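Side-chain contact in biliverdin reductase (Synechocystis sp., PDB 5B3T), which probably reduces the heme-derived tetrapyrrole biliverdin, using a nicotinamide nucleotide that it binds in a Rossmann-fold domain: residues 129-134 with 288-293. Numbering follows the deposited sequence.
Sequences HVEHIE and RQDTEA. With PO4 (phosphate ion), chain E.
His129 and Asp290 join an outermost strand of the Rossmann sheet, 128-131, to helix 283-300, which comes from sequence of the C-terminal family region yet packs against the nucleotide-binding domain. The pair is a worked example of how a buried carboxylate is accommodated: by a His-carboxylate hydrogen bond together with an arginine salt bridge. The imidazole of His129 and the carboxylate approach from opposite directions and lie nearly coplanar, 16° apart. His129 NE2 donates to the syn lone pair of Asp290 OD1 at 2.9 Å, with that oxygen in the plane of the imidazole, while a weak second bond reaches Asp290 OD2 at 3.0 Å from NE2. Asp290 extends its CG anti to the backbone N (chi1 -171°), which carries both oxygens across to the ring edge. OD2 also forms a salt bridge with Arg28 of helix 23-34, so two partners draw on the one carboxylate. An asparagine here would abolish the negative charge, and would probably leave Arg28 without its counter-charge and the His129 N-H with a poorer acceptor.

Van der Waals contacts complete the packing round the Asp290 side chain. The CD1 methyl of Ile133 sits 4.2 Å from Asp290 CB, and Ile133 also touches Leu286 and Phe287 one turn earlier on the same helix. Glu131 makes its closest approach through its CG methylene, 3.5 Å from Asp290 OD1. The Glu131 chain bends at chi2, and its carboxylate plane is turned 85° from that of Asp290; Glu131 OE1 accepts the backbone N of His132 at 2.7 Å on its anti side.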
loop_
_atom_site.group_PDB
_atom_site.type_symbol
_atom_site.label_atom_id
_atom_site.label_comp_id
_atom_site.label_asym_id
_atom_site.label_seq_id
_atom_site.Cartn_x
_atom_site.Cartn_y
_atom_site.Cartn_z
ATOM N N HIS A 129 -4.590 3.820 11.474
ATOM C CA HIS A 129 -4.656 2.461 10.958
ATOM C C HIS A 129 -4.189 2.451 9.511
ATOM O O HIS A 129 -4.658 3.256 8.699
ATOM C CB HIS A 129 -6.083 1.917 11.072
ATOM C CG HIS A 129 -6.267 0.556 10.478
ATOM N ND1 HIS A 129 -5.641 -0.566 10.974
ATOM C CD2 HIS A 129 -7.025 0.137 9.436
ATOM C CE1 HIS A 129 -5.999 -1.618 10.258
ATOM N NE2 HIS A 129 -6.838 -1.218 9.319
ATOM N N VAL A 130 -3.265 1.547 9.192
ATOM C CA VAL A 130 -2.697 1.440 7.855
ATOM C C VAL A 130 -2.783 -0.011 7.404
ATOM O O VAL A 130 -2.403 -0.921 8.149
ATOM C CB VAL A 130 -1.233 1.922 7.809
ATOM C CG1 VAL A 130 -0.677 1.807 6.392
ATOM C CG2 VAL A 130 -1.120 3.347 8.319
ATOM N N GLU A 131 -3.280 -0.223 6.190
ATOM C CA GLU A 131 -3.208 -1.519 5.534
ATOM C C GLU A 131 -2.657 -1.339 4.128
ATOM O O GLU A 131 -2.564 -0.224 3.605
ATOM C CB GLU A 131 -4.574 -2.219 5.486
ATOM C CG GLU A 131 -4.703 -3.406 6.441
ATOM C CD GLU A 131 -3.744 -4.555 6.128
ATOM O OE1 GLU A 131 -3.057 -4.523 5.084
ATOM O OE2 GLU A 131 -3.681 -5.507 6.937
ATOM N N HIS A 132 -2.285 -2.462 3.517
ATOM C CA HIS A 132 -1.719 -2.483 2.167
ATOM C C HIS A 132 -2.418 -3.620 1.424
ATOM O O HIS A 132 -1.922 -4.749 1.387
ATOM C CB HIS A 132 -0.209 -2.665 2.211
ATOM C CG HIS A 132 0.481 -2.332 0.925
ATOM N ND1 HIS A 132 1.812 -2.611 0.702
ATOM C CD2 HIS A 132 0.027 -1.739 -0.205
ATOM C CE1 HIS A 132 2.148 -2.205 -0.509
ATOM N NE2 HIS A 132 1.083 -1.673 -1.080
ATOM N N ILE A 133 -3.578 -3.311 0.839
ATOM C CA ILE A 133 -4.455 -4.313 0.251
ATOM C C ILE A 133 -4.588 -4.141 -1.256
ATOM O O ILE A 133 -4.711 -5.130 -1.987
ATOM C CB ILE A 133 -5.846 -4.282 0.925
ATOM C CG1 ILE A 133 -5.718 -4.564 2.421
ATOM C CG2 ILE A 133 -6.795 -5.287 0.279
ATOM C CD1 ILE A 133 -6.992 -4.326 3.207
ATOM N N GLU A 134 -4.551 -2.898 -1.744
ATOM C CA GLU A 134 -4.793 -2.646 -3.162
ATOM C C GLU A 134 -3.772 -3.361 -4.040
ATOM O O GLU A 134 -4.123 -3.910 -5.091
ATOM C CB GLU A 134 -4.782 -1.140 -3.432
ATOM C CG GLU A 134 -5.217 -0.749 -4.835
ATOM C CD GLU A 134 -4.082 -0.796 -5.839
ATOM O OE1 GLU A 134 -2.917 -0.620 -5.425
ATOM O OE2 GLU A 134 -4.356 -1.019 -7.037
ATOM N N ARG A 288 -13.377 -5.029 2.683
ATOM C CA ARG A 288 -14.606 -5.000 3.468
ATOM C C ARG A 288 -14.360 -5.470 4.896
ATOM O O ARG A 288 -14.813 -4.833 5.855
ATOM C CB ARG A 288 -15.686 -5.852 2.802
ATOM C CG ARG A 288 -16.981 -5.888 3.604
ATOM C CD ARG A 288 -18.098 -6.605 2.872
ATOM N NE ARG A 288 -19.333 -6.588 3.650
ATOM C CZ ARG A 288 -20.546 -6.764 3.135
ATOM N NH1 ARG A 288 -20.693 -6.971 1.834
ATOM N NH2 ARG A 288 -21.612 -6.731 3.923
ATOM N N GLN A 289 -13.646 -6.588 5.059
ATOM C CA GLN A 289 -13.343 -7.077 6.402
ATOM C C GLN A 289 -12.550 -6.047 7.197
ATOM O O GLN A 289 -12.805 -5.842 8.389
ATOM C CB GLN A 289 -12.577 -8.399 6.327
ATOM C CG GLN A 289 -13.350 -9.534 5.669
ATOM C CD GLN A 289 -14.777 -9.640 6.178
ATOM O OE1 GLN A 289 -15.732 -9.552 5.405
ATOM N NE2 GLN A 289 -14.928 -9.830 7.483
ATOM N N ASP A 290 -11.587 -5.384 6.554
ATOM C CA ASP A 290 -10.802 -4.375 7.255
ATOM C C ASP A 290 -11.654 -3.165 7.617
ATOM O O ASP A 290 -11.557 -2.644 8.734
ATOM C CB ASP A 290 -9.605 -3.951 6.411
ATOM C CG ASP A 290 -8.646 -3.062 7.176
ATOM O OD1 ASP A 290 -7.843 -3.600 7.968
ATOM O OD2 ASP A 290 -8.701 -1.828 6.991
ATOM N N THR A 291 -12.496 -2.708 6.688
ATOM C CA THR A 291 -13.377 -1.582 6.983
ATOM C C THR A 291 -14.329 -1.918 8.122
ATOM O O THR A 291 -14.560 -1.093 9.013
ATOM C CB THR A 291 -14.166 -1.182 5.735
ATOM O OG1 THR A 291 -13.258 -0.860 4.678
ATOM C CG2 THR A 291 -15.041 0.031 6.025
ATOM N N GLU A 292 -14.884 -3.133 8.117
ATOM C CA GLU A 292 -15.802 -3.526 9.180
ATOM C C GLU A 292 -15.079 -3.654 10.516
ATOM O O GLU A 292 -15.649 -3.337 11.567
ATOM C CB GLU A 292 -16.509 -4.827 8.805
ATOM C CG GLU A 292 -17.483 -4.664 7.646
ATOM C CD GLU A 292 -18.124 -5.969 7.214
ATOM O OE1 GLU A 292 -17.642 -7.042 7.630
ATOM O OE2 GLU A 292 -19.118 -5.918 6.459
ATOM N N ALA A 293 -13.823 -4.109 10.497
ATOM C CA ALA A 293 -13.039 -4.148 11.727
ATOM C C ALA A 293 -12.804 -2.744 12.271
ATOM O O ALA A 293 -12.866 -2.521 13.486
ATOM C CB ALA A 293 -11.711 -4.863 11.481
HETATM P P PO4 E . -24.622 -6.946 1.749
HETATM O O1 PO4 E . -25.392 -8.234 1.572
HETATM O O2 PO4 E . -25.521 -5.774 1.434
HETATM O O3 PO4 E . -23.436 -6.935 0.814
HETATM O O4 PO4 E . -24.139 -6.843 3.176
#